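Local coordinates for Rep protein (Adeno-associated virus - 5, PDB 1M55), which probably nicks viral DNA at the replication origin in a metal-dependent way, as the endonuclease domain of a rolling-circle replication initiator, at residues Y5-F13 and P125-T134; L43-L53 and Q159-T167. All blocks are in the same frame, centred on the assembly; numbering follows the deposited sequence.

Following the chain from the N terminus, strand 3-10 comes first, and interaction 1 brings 125-134 back against it, closing a loop of 111 residues. That loop already holds 43-53, whose partner 159-167 arrives only after interaction 1 is complete; interaction 2 spans 105 residues, so the two closures cross instead of nesting. Interaction 1 pairs strand 131-133 with strand 3-10, while interaction 2 sets the start of helix 50-71 and the turns before it against strand 162-167. Strands 3-10, 131-133 and 162-167 all belong to one antiparallel sheet. The centres of the two interactions lie about 18 Å apart, yet they touch where Phe13 CE1 comes 3.2 Å from Gln52 NE2, a packing contact between the loop after strand 3-10 and the first turn of helix 50-71.

Interaction 1: Y5-F13 and P125-T134; sequences YEVIVRVPF and PQINDWVAIT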
loop_
_atom_site.group_PDB
_atom_site.type_symbol
_atom_site.label_atom_id
_atom_site.label_comp_id
_atom_site.label_asym_id
_atom_site.label_seq_id
_atom_site.Cartn_x
_atom_site.Cartn_y
_atom_site.Cartn_z
ATOM N N TYR A 5 -4.548 0.837 -11.243
ATOM C CA TYR A 5 -3.116 0.849 -11.523
ATOM C C TYR A 5 -2.555 0.292 -10.219
ATOM O O TYR A 5 -3.238 0.340 -9.187
ATOM C CB TYR A 5 -2.575 2.276 -11.676
ATOM C CG TYR A 5 -2.924 2.972 -12.968
ATOM C CD1 TYR A 5 -3.575 4.202 -12.961
ATOM C CD2 TYR A 5 -2.568 2.419 -14.200
ATOM C CE1 TYR A 5 -3.859 4.873 -14.147
ATOM C CE2 TYR A 5 -2.850 3.076 -15.390
ATOM C CZ TYR A 5 -3.494 4.302 -15.358
ATOM O OH TYR A 5 -3.774 4.951 -16.540
ATOM N N GLU A 6 -1.353 -0.275 -10.261
ATOM C CA GLU A 6 -0.726 -0.780 -9.048
ATOM C C GLU A 6 0.642 -0.160 -8.881
ATOM O O GLU A 6 1.464 -0.178 -9.799
ATOM C CB GLU A 6 -0.560 -2.303 -9.037
ATOM C CG GLU A 6 0.107 -2.787 -7.730
ATOM C CD GLU A 6 0.429 -4.270 -7.707
ATOM O OE1 GLU A 6 1.187 -4.734 -8.584
ATOM O OE2 GLU A 6 -0.051 -4.966 -6.789
ATOM N N VAL A 7 0.865 0.425 -7.714
ATOM C CA VAL A 7 2.150 1.013 -7.395
ATOM C C VAL A 7 2.609 0.318 -6.122
ATOM O O VAL A 7 1.861 0.246 -5.141
ATOM C CB VAL A 7 2.048 2.535 -7.150
ATOM C CG1 VAL A 7 3.421 3.100 -6.818
ATOM C CG2 VAL A 7 1.466 3.229 -8.378
ATOM N N ILE A 8 3.792 -0.283 -6.166
ATOM C CA ILE A 8 4.312 -0.947 -4.983
ATOM C C ILE A 8 5.317 -0.012 -4.324
ATOM O O ILE A 8 6.228 0.503 -4.984
ATOM C CB ILE A 8 4.958 -2.313 -5.310
ATOM C CG1 ILE A 8 3.880 -3.288 -5.797
ATOM C CG2 ILE A 8 5.650 -2.885 -4.066
ATOM C CD1 ILE A 8 4.414 -4.648 -6.213
ATOM N N VAL A 9 5.079 0.281 -3.052
ATOM C CA VAL A 9 5.959 1.155 -2.298
ATOM C C VAL A 9 6.681 0.372 -1.207
ATOM O O VAL A 9 6.046 -0.224 -0.334
ATOM C CB VAL A 9 5.181 2.326 -1.640
ATOM C CG1 VAL A 9 6.145 3.239 -0.880
ATOM C CG2 VAL A 9 4.426 3.123 -2.691
ATOM N N ARG A 10 8.004 0.322 -1.296
ATOM C CA ARG A 10 8.812 -0.353 -0.288
ATOM C C ARG A 10 8.926 0.638 0.863
ATOM O O ARG A 10 9.266 1.804 0.656
ATOM C CB ARG A 10 10.173 -0.728 -0.865
ATOM C CG ARG A 10 10.067 -1.872 -1.860
ATOM C CD ARG A 10 11.366 -2.123 -2.583
ATOM N NE ARG A 10 11.303 -3.363 -3.348
ATOM C CZ ARG A 10 12.217 -3.741 -4.235
ATOM N NH1 ARG A 10 13.270 -2.974 -4.479
ATOM N NH2 ARG A 10 12.084 -4.899 -4.868
ATOM N N VAL A 11 8.587 0.181 2.059
ATOM C CA VAL A 11 8.573 1.025 3.254
ATOM C C VAL A 11 9.914 1.172 3.981
ATOM O O VAL A 11 10.423 0.213 4.566
ATOM C CB VAL A 11 7.485 0.521 4.248
ATOM C CG1 VAL A 11 7.457 1.372 5.505
ATOM C CG2 VAL A 11 6.123 0.540 3.574
ATOM N N PRO A 12 10.490 2.389 3.966
ATOM C CA PRO A 12 11.770 2.663 4.627
ATOM C C PRO A 12 11.540 2.852 6.130
ATOM O O PRO A 12 10.569 3.494 6.528
ATOM C CB PRO A 12 12.214 3.987 3.984
ATOM C CG PRO A 12 11.321 4.147 2.757
ATOM C CD PRO A 12 10.029 3.577 3.233
ATOM N N PHE A 13 12.434 2.318 6.957
ATOM C CA PHE A 13 12.294 2.452 8.409
ATOM C C PHE A 13 13.620 2.364 9.174
ATOM O O PHE A 13 13.717 2.818 10.312
ATOM C CB PHE A 13 11.328 1.386 8.951
ATOM C CG PHE A 13 11.858 -0.021 8.861
ATOM C CD1 PHE A 13 12.648 -0.552 9.878
ATOM C CD2 PHE A 13 11.585 -0.807 7.750
ATOM C CE1 PHE A 13 13.160 -1.843 9.788
ATOM C CE2 PHE A 13 12.090 -2.099 7.651
ATOM C CZ PHE A 13 12.880 -2.617 8.672
ATOM N N PRO A 125 15.067 7.902 0.611
ATOM C CA PRO A 125 15.239 6.519 1.070
ATOM C C PRO A 125 16.267 5.775 0.212
ATOM O O PRO A 125 16.245 5.867 -1.019
ATOM C CB PRO A 125 13.839 5.925 0.899
ATOM C CG PRO A 125 12.944 7.110 1.108
ATOM C CD PRO A 125 13.650 8.181 0.316
ATOM N N GLN A 126 17.171 5.056 0.870
ATOM C CA GLN A 126 18.213 4.290 0.187
ATOM C C GLN A 126 17.740 2.868 -0.121
ATOM O O GLN A 126 18.327 1.882 0.331
ATOM C CB GLN A 126 19.498 4.264 1.028
ATOM C CG GLN A 126 20.102 5.640 1.276
ATOM C CD GLN A 126 20.350 6.411 -0.012
ATOM O OE1 GLN A 126 21.168 6.015 -0.841
ATOM N NE2 GLN A 126 19.622 7.503 -0.195
ATOM N N ILE A 127 16.634 2.783 -0.848
ATOM C CA ILE A 127 16.044 1.512 -1.246
ATOM C C ILE A 127 15.846 1.603 -2.752
ATOM O O ILE A 127 15.291 2.587 -3.254
ATOM C CB ILE A 127 14.663 1.279 -0.572
ATOM C CG1 ILE A 127 14.821 1.148 0.943
ATOM C CG2 ILE A 127 13.997 0.032 -1.143
ATOM C CD1 ILE A 127 13.524 0.876 1.666
ATOM N N ASN A 128 16.326 0.601 -3.477
ATOM C CA ASN A 128 16.191 0.598 -4.926
ATOM C C ASN A 128 14.726 0.508 -5.341
ATOM O O ASN A 128 13.969 -0.276 -4.776
ATOM C CB ASN A 128 16.967 -0.572 -5.538
ATOM C CG ASN A 128 16.946 -0.550 -7.060
ATOM O OD1 ASN A 128 17.245 0.472 -7.682
ATOM N ND2 ASN A 128 16.580 -1.673 -7.664
ATOM N N ASP A 129 14.339 1.340 -6.307
ATOM C CA ASP A 129 12.981 1.369 -6.851
ATOM C C ASP A 129 11.939 1.271 -5.749
ATOM O O ASP A 129 11.021 0.457 -5.831
ATOM C CB ASP A 129 12.779 0.213 -7.847
ATOM C CG ASP A 129 13.777 0.240 -8.995
ATOM O OD1 ASP A 129 14.048 1.333 -9.541
ATOM O OD2 ASP A 129 14.288 -0.842 -9.354
ATOM N N TRP A 130 12.059 2.121 -4.733
ATOM C CA TRP A 130 11.122 2.067 -3.622
ATOM C C TRP A 130 9.685 2.489 -3.944
ATOM O O TRP A 130 8.777 2.211 -3.172
ATOM C CB TRP A 130 11.690 2.756 -2.374
ATOM C CG TRP A 130 11.717 4.239 -2.410
ATOM C CD1 TRP A 130 12.620 5.035 -3.058
ATOM C CD2 TRP A 130 10.807 5.121 -1.744
ATOM N NE1 TRP A 130 12.323 6.358 -2.836
ATOM C CE2 TRP A 130 11.216 6.441 -2.033
ATOM C CE3 TRP A 130 9.684 4.922 -0.926
ATOM C CZ2 TRP A 130 10.541 7.560 -1.535
ATOM C CZ3 TRP A 130 9.014 6.037 -0.429
ATOM C CH2 TRP A 130 9.447 7.339 -0.737
ATOM N N VAL A 131 9.487 3.198 -5.053
ATOM C CA VAL A 131 8.140 3.573 -5.498
ATOM C C VAL A 131 8.119 3.107 -6.949
ATOM O O VAL A 131 8.720 3.744 -7.820
ATOM C CB VAL A 131 7.868 5.090 -5.426
ATOM C CG1 VAL A 131 6.473 5.397 -5.972
ATOM C CG2 VAL A 131 7.961 5.571 -3.991
ATOM N N ALA A 132 7.473 1.973 -7.200
ATOM C CA ALA A 132 7.447 1.398 -8.540
ATOM C C ALA A 132 6.064 1.097 -9.105
ATOM O O ALA A 132 5.248 0.434 -8.462
ATOM C CB ALA A 132 8.294 0.121 -8.556
ATOM N N ILE A 133 5.814 1.569 -10.323
ATOM C CA ILE A 133 4.546 1.311 -11.002
ATOM C C ILE A 133 4.660 -0.081 -11.635
ATOM O O ILE A 133 5.648 -0.381 -12.317
ATOM C CB ILE A 133 4.293 2.319 -12.144
ATOM C CG1 ILE A 133 4.267 3.749 -11.605
ATOM C CG2 ILE A 133 2.979 1.992 -12.849
ATOM C CD1 ILE A 133 4.295 4.802 -12.695
ATOM N N THR A 134 3.677 -0.937 -11.398
ATOM C CA THR A 134 3.710 -2.269 -11.981
ATOM C C THR A 134 3.471 -2.161 -13.488
ATOM O O THR A 134 2.546 -1.471 -13.939
ATOM C CB THR A 134 2.666 -3.193 -11.331
ATOM O OG1 THR A 134 2.917 -3.261 -9.923
ATOM C CG2 THR A 134 2.747 -4.599 -11.916
HETATM O O HOH W 1 0.144 -0.271 -12.724
HETATM O O HOH W 2 8.737 -0.898 -4.921
HETATM O O HOH W 3 15.016 -3.964 -6.642
#
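Pro12 and Pro125 meet at an angle, the bump of Pro12 CG set against Pro125 CB at 3.6 Å. Ile127 borders the same spot: its CD1 reaches Pro12, while its CG2 supports the Arg10 chain at CD (3.7 Å). That extended chain ends in a weak bond from NH1 to Asn128 O and a bridging water to Asn128 ND2. Within 125-134, Pro125 CG and Val131 CG2 lie over opposite faces of the Trp130 indole, both offset toward its rim; across the contact Val9 CG1 packs 3.9 Å from its CE3; chi1 of 74° sends the ring to the side of the valines. Val7 CG1 meets Val131 CG1 obliquely at 3.9 Å, extending this apolar face. The axes of strands 5-10 and 131-133 run antiparallel at 158°, with Ile8 and Ala132 exchanging both bonds of a hydrogen-bonded pair. At the far end Thr134 OG1 donates to Glu6 OE1 (2.6 Å), on its anti side, while Glu6 OE2 is hydrogen-bonded to His91 ND1 and Tyr149 OH. His91 is a zinc ligand, making Glu6 a second-shell residue. Strand 88-95 pairs with the other edge of strand 3-10; helix 50-71 touches Val7, and helix 101-118 touches Trp130 and Val131.

Interaction 2: L43-L53 and Q159-T167; sequences LNLTLVEQPQL and QPELQWAWT
Two glutamine side chains, Gln159 and Gln163, carry the polar part of this contact by bonding to the backbone of 43-53. Gln159 is extended beyond CG, and its amide grips both backbone polar atoms of Asn44: OE1 accepts from Asn44 N at 2.8 Å on an in-plane lone pair, with a nearly straight N-H (179°), and NE2 donates to Asn44 O at 2.9 Å. Leu47 N reaches Asn44 O from the opposite face of its plane. Gln163 instead folds back at chi2 (-78°). Its OE1 accepts from Glu49 N at 2.8 Å, at the N-cap of helix 50-71, while NE2 donates to Leu47 O and Pro160 O, so three bonds fix the amide's rotation. One water joins Gln159 NE2 and Leu162 O, with a weak bond to Leu47 O. Gln163 O, buried here, has no partner.

The apolar part centres on Leu53, which crosses Trp164 at about a right angle. Its CD2 lies over the indole face in a CH-pi contact, 4.0 Å from the six-membered-ring centroid, and its CD1 lies 3.8 Å from Trp166 CZ2. Val48 CG1 approaches Trp164 CE3 obliquely, and Leu45 CD1 lies at the ring edge.

Gln163 and Trp164 both face Phe81 of strand 77-83, forming a classic beta bulge. The bulge lies where strand 162-167 pairs with strand 77-83, and the contact packs the start of helix 50-71 against strand 162-167 of the Rep catalytic domain's antiparallel sheet.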
loop_
_atom_site.group_PDB
_atom_site.type_symbol
_atom_site.label_atom_id
_atom_site.label_comp_id
_atom_site.label_asym_id
_atom_site.label_seq_id
_atom_site.Cartn_x
_atom_site.Cartn_y
_atom_site.Cartn_z
ATOM N N LEU A 43 -7.367 -10.559 13.262
ATOM C CA LEU A 43 -5.928 -10.692 13.097
ATOM C C LEU A 43 -5.244 -10.852 14.448
ATOM O O LEU A 43 -5.803 -10.500 15.486
ATOM C CB LEU A 43 -5.345 -9.457 12.394
ATOM C CG LEU A 43 -5.762 -9.123 10.959
ATOM C CD1 LEU A 43 -5.101 -7.823 10.539
ATOM C CD2 LEU A 43 -5.371 -10.242 10.015
ATOM N N ASN A 44 -4.046 -11.421 14.429
ATOM C CA ASN A 44 -3.261 -11.590 15.638
ATOM C C ASN A 44 -2.334 -10.370 15.664
ATOM O O ASN A 44 -1.417 -10.257 14.844
ATOM C CB ASN A 44 -2.451 -12.885 15.569
ATOM C CG ASN A 44 -1.570 -13.085 16.784
ATOM O OD1 ASN A 44 -1.502 -12.229 17.666
ATOM N ND2 ASN A 44 -0.892 -14.221 16.838
ATOM N N LEU A 45 -2.594 -9.444 16.580
ATOM C CA LEU A 45 -1.806 -8.220 16.678
ATOM C C LEU A 45 -0.321 -8.434 16.945
ATOM O O LEU A 45 0.505 -7.643 16.489
ATOM C CB LEU A 45 -2.400 -7.277 17.732
ATOM C CG LEU A 45 -1.865 -5.836 17.764
ATOM C CD1 LEU A 45 -2.170 -5.124 16.451
ATOM C CD2 LEU A 45 -2.485 -5.077 18.922
ATOM N N THR A 46 0.033 -9.511 17.638
ATOM C CA THR A 46 1.438 -9.773 17.940
ATOM C C THR A 46 2.273 -9.999 16.681
ATOM O O THR A 46 3.490 -9.821 16.705
ATOM C CB THR A 46 1.613 -10.973 18.897
ATOM O OG1 THR A 46 1.175 -12.177 18.256
ATOM C CG2 THR A 46 0.795 -10.763 20.162
ATOM N N LEU A 47 1.617 -10.369 15.579
ATOM C CA LEU A 47 2.317 -10.607 14.317
ATOM C C LEU A 47 2.414 -9.356 13.440
ATOM O O LEU A 47 3.015 -9.387 12.365
ATOM C CB LEU A 47 1.648 -11.744 13.538
ATOM C CG LEU A 47 1.682 -13.118 14.214
ATOM C CD1 LEU A 47 0.940 -14.139 13.360
ATOM C CD2 LEU A 47 3.131 -13.546 14.433
ATOM N N VAL A 48 1.797 -8.267 13.888
ATOM C CA VAL A 48 1.825 -7.005 13.153
ATOM C C VAL A 48 2.998 -6.167 13.666
ATOM O O VAL A 48 3.142 -5.965 14.876
ATOM C CB VAL A 48 0.508 -6.218 13.343
ATOM C CG1 VAL A 48 0.588 -4.870 12.637
ATOM C CG2 VAL A 48 -0.673 -7.030 12.808
ATOM N N GLU A 49 3.842 -5.704 12.751
ATOM C CA GLU A 49 5.002 -4.890 13.107
ATOM C C GLU A 49 4.567 -3.425 13.128
ATOM O O GLU A 49 4.562 -2.750 12.096
ATOM C CB GLU A 49 6.128 -5.115 12.095
ATOM C CG GLU A 49 6.563 -6.579 11.959
ATOM C CD GLU A 49 7.025 -7.195 13.270
ATOM O OE1 GLU A 49 7.560 -6.467 14.135
ATOM O OE2 GLU A 49 6.855 -8.421 13.435
ATOM N N GLN A 50 4.239 -2.931 14.319
ATOM C CA GLN A 50 3.740 -1.569 14.480
ATOM C C GLN A 50 4.588 -0.392 13.988
ATOM O O GLN A 50 4.049 0.534 13.372
ATOM C CB GLN A 50 3.236 -1.353 15.910
ATOM C CG GLN A 50 2.000 -2.197 16.235
ATOM C CD GLN A 50 1.459 -1.958 17.637
ATOM O OE1 GLN A 50 1.333 -0.812 18.082
ATOM N NE2 GLN A 50 1.117 -3.037 18.333
ATOM N N PRO A 51 5.914 -0.404 14.230
ATOM C CA PRO A 51 6.721 0.726 13.752
ATOM C C PRO A 51 6.638 0.863 12.231
ATOM O O PRO A 51 6.458 1.965 11.700
ATOM C CB PRO A 51 8.132 0.354 14.207
ATOM C CG PRO A 51 7.878 -0.412 15.467
ATOM C CD PRO A 51 6.726 -1.307 15.066
ATOM N N GLN A 52 6.735 -0.266 11.532
ATOM C CA GLN A 52 6.654 -0.270 10.076
ATOM C C GLN A 52 5.246 0.107 9.613
ATOM O O GLN A 52 5.083 0.832 8.631
ATOM C CB GLN A 52 7.058 -1.637 9.517
ATOM C CG GLN A 52 8.558 -1.929 9.590
ATOM C CD GLN A 52 9.024 -2.451 10.944
ATOM O OE1 GLN A 52 8.238 -2.617 11.876
ATOM N NE2 GLN A 52 10.318 -2.718 11.047
ATOM N N LEU A 53 4.232 -0.378 10.324
ATOM C CA LEU A 53 2.845 -0.063 9.989
ATOM C C LEU A 53 2.596 1.442 10.125
ATOM O O LEU A 53 1.869 2.039 9.328
ATOM C CB LEU A 53 1.886 -0.842 10.891
ATOM C CG LEU A 53 0.391 -0.547 10.755
ATOM C CD1 LEU A 53 -0.085 -0.736 9.315
ATOM C CD2 LEU A 53 -0.379 -1.450 11.709
ATOM N N GLN A 159 -1.121 -13.976 7.752
ATOM C CA GLN A 159 -0.056 -13.450 8.604
ATOM C C GLN A 159 1.073 -14.476 8.688
ATOM O O GLN A 159 0.820 -15.681 8.637
ATOM C CB GLN A 159 -0.597 -13.139 9.999
ATOM C CG GLN A 159 -1.669 -12.063 10.008
ATOM C CD GLN A 159 -2.096 -11.692 11.408
ATOM O OE1 GLN A 159 -2.976 -12.325 11.989
ATOM N NE2 GLN A 159 -1.473 -10.666 11.962
ATOM N N PRO A 160 2.328 -14.023 8.856
ATOM C CA PRO A 160 2.781 -12.633 8.980
ATOM C C PRO A 160 3.002 -11.851 7.678
ATOM O O PRO A 160 3.339 -10.665 7.732
ATOM C CB PRO A 160 4.081 -12.779 9.762
ATOM C CG PRO A 160 4.643 -14.037 9.191
ATOM C CD PRO A 160 3.438 -14.955 9.136
ATOM N N GLU A 161 2.849 -12.490 6.516
ATOM C CA GLU A 161 3.030 -11.759 5.259
ATOM C C GLU A 161 2.032 -10.602 5.227
ATOM O O GLU A 161 2.394 -9.466 4.920
ATOM C CB GLU A 161 2.823 -12.649 4.033
ATOM C CG GLU A 161 3.065 -11.881 2.734
ATOM C CD GLU A 161 2.889 -12.710 1.479
ATOM O OE1 GLU A 161 2.680 -13.937 1.576
ATOM O OE2 GLU A 161 2.963 -12.122 0.382
ATOM N N LEU A 162 0.772 -10.904 5.516
ATOM C CA LEU A 162 -0.261 -9.876 5.569
ATOM C C LEU A 162 -0.032 -9.112 6.867
ATOM O O LEU A 162 0.026 -9.713 7.943
ATOM C CB LEU A 162 -1.659 -10.505 5.591
ATOM C CG LEU A 162 -2.820 -9.555 5.905
ATOM C CD1 LEU A 162 -2.915 -8.482 4.835
ATOM C CD2 LEU A 162 -4.123 -10.328 6.007
ATOM N N GLN A 163 0.130 -7.798 6.759
ATOM C CA GLN A 163 0.346 -6.954 7.927
ATOM C C GLN A 163 -0.874 -6.082 8.219
ATOM O O GLN A 163 -1.272 -5.937 9.376
ATOM C CB GLN A 163 1.586 -6.084 7.726
ATOM C CG GLN A 163 2.905 -6.848 7.776
ATOM C CD GLN A 163 3.335 -7.175 9.192
ATOM O OE1 GLN A 163 3.329 -6.307 10.067
ATOM N NE2 GLN A 163 3.722 -8.420 9.424
ATOM N N TRP A 164 -1.488 -5.538 7.170
ATOM C CA TRP A 164 -2.660 -4.674 7.320
ATOM C C TRP A 164 -3.206 -4.363 5.931
ATOM O O TRP A 164 -2.548 -4.631 4.929
ATOM C CB TRP A 164 -2.244 -3.362 7.999
ATOM C CG TRP A 164 -3.322 -2.678 8.795
ATOM C CD1 TRP A 164 -4.174 -1.709 8.358
ATOM C CD2 TRP A 164 -3.606 -2.866 10.185
ATOM N NE1 TRP A 164 -4.966 -1.271 9.394
ATOM C CE2 TRP A 164 -4.638 -1.966 10.528
ATOM C CE3 TRP A 164 -3.083 -3.703 11.179
ATOM C CZ2 TRP A 164 -5.159 -1.878 11.823
ATOM C CZ3 TRP A 164 -3.603 -3.617 12.469
ATOM C CH2 TRP A 164 -4.631 -2.709 12.777
ATOM N N ALA A 165 -4.407 -3.798 5.871
ATOM C CA ALA A 165 -5.000 -3.424 4.594
ATOM C C ALA A 165 -6.057 -2.354 4.826
ATOM O O ALA A 165 -6.626 -2.264 5.915
ATOM C CB ALA A 165 -5.605 -4.641 3.886
ATOM N N TRP A 166 -6.287 -1.538 3.803
ATOM C CA TRP A 166 -7.260 -0.449 3.858
ATOM C C TRP A 166 -7.969 -0.382 2.511
ATOM O O TRP A 166 -7.379 -0.689 1.474
ATOM C CB TRP A 166 -6.561 0.904 4.056
ATOM C CG TRP A 166 -5.633 1.031 5.229
ATOM C CD1 TRP A 166 -5.908 1.628 6.430
ATOM C CD2 TRP A 166 -4.241 0.682 5.266
ATOM N NE1 TRP A 166 -4.769 1.688 7.200
ATOM C CE2 TRP A 166 -3.732 1.115 6.512
ATOM C CE3 TRP A 166 -3.372 0.053 4.360
ATOM C CZ2 TRP A 166 -2.392 0.943 6.877
ATOM C CZ3 TRP A 166 -2.039 -0.117 4.723
ATOM C CH2 TRP A 166 -1.563 0.328 5.972
ATOM N N THR A 167 -9.215 0.076 2.514
ATOM C CA THR A 167 -9.963 0.209 1.272
ATOM C C THR A 167 -11.220 1.036 1.476
ATOM O O THR A 167 -11.733 1.137 2.597
ATOM C CB THR A 167 -10.391 -1.169 0.708
ATOM O OG1 THR A 167 -11.000 -0.996 -0.576
ATOM C CG2 THR A 167 -11.382 -1.853 1.638
HETATM O O HOH W 4 0.956 -9.966 10.496
#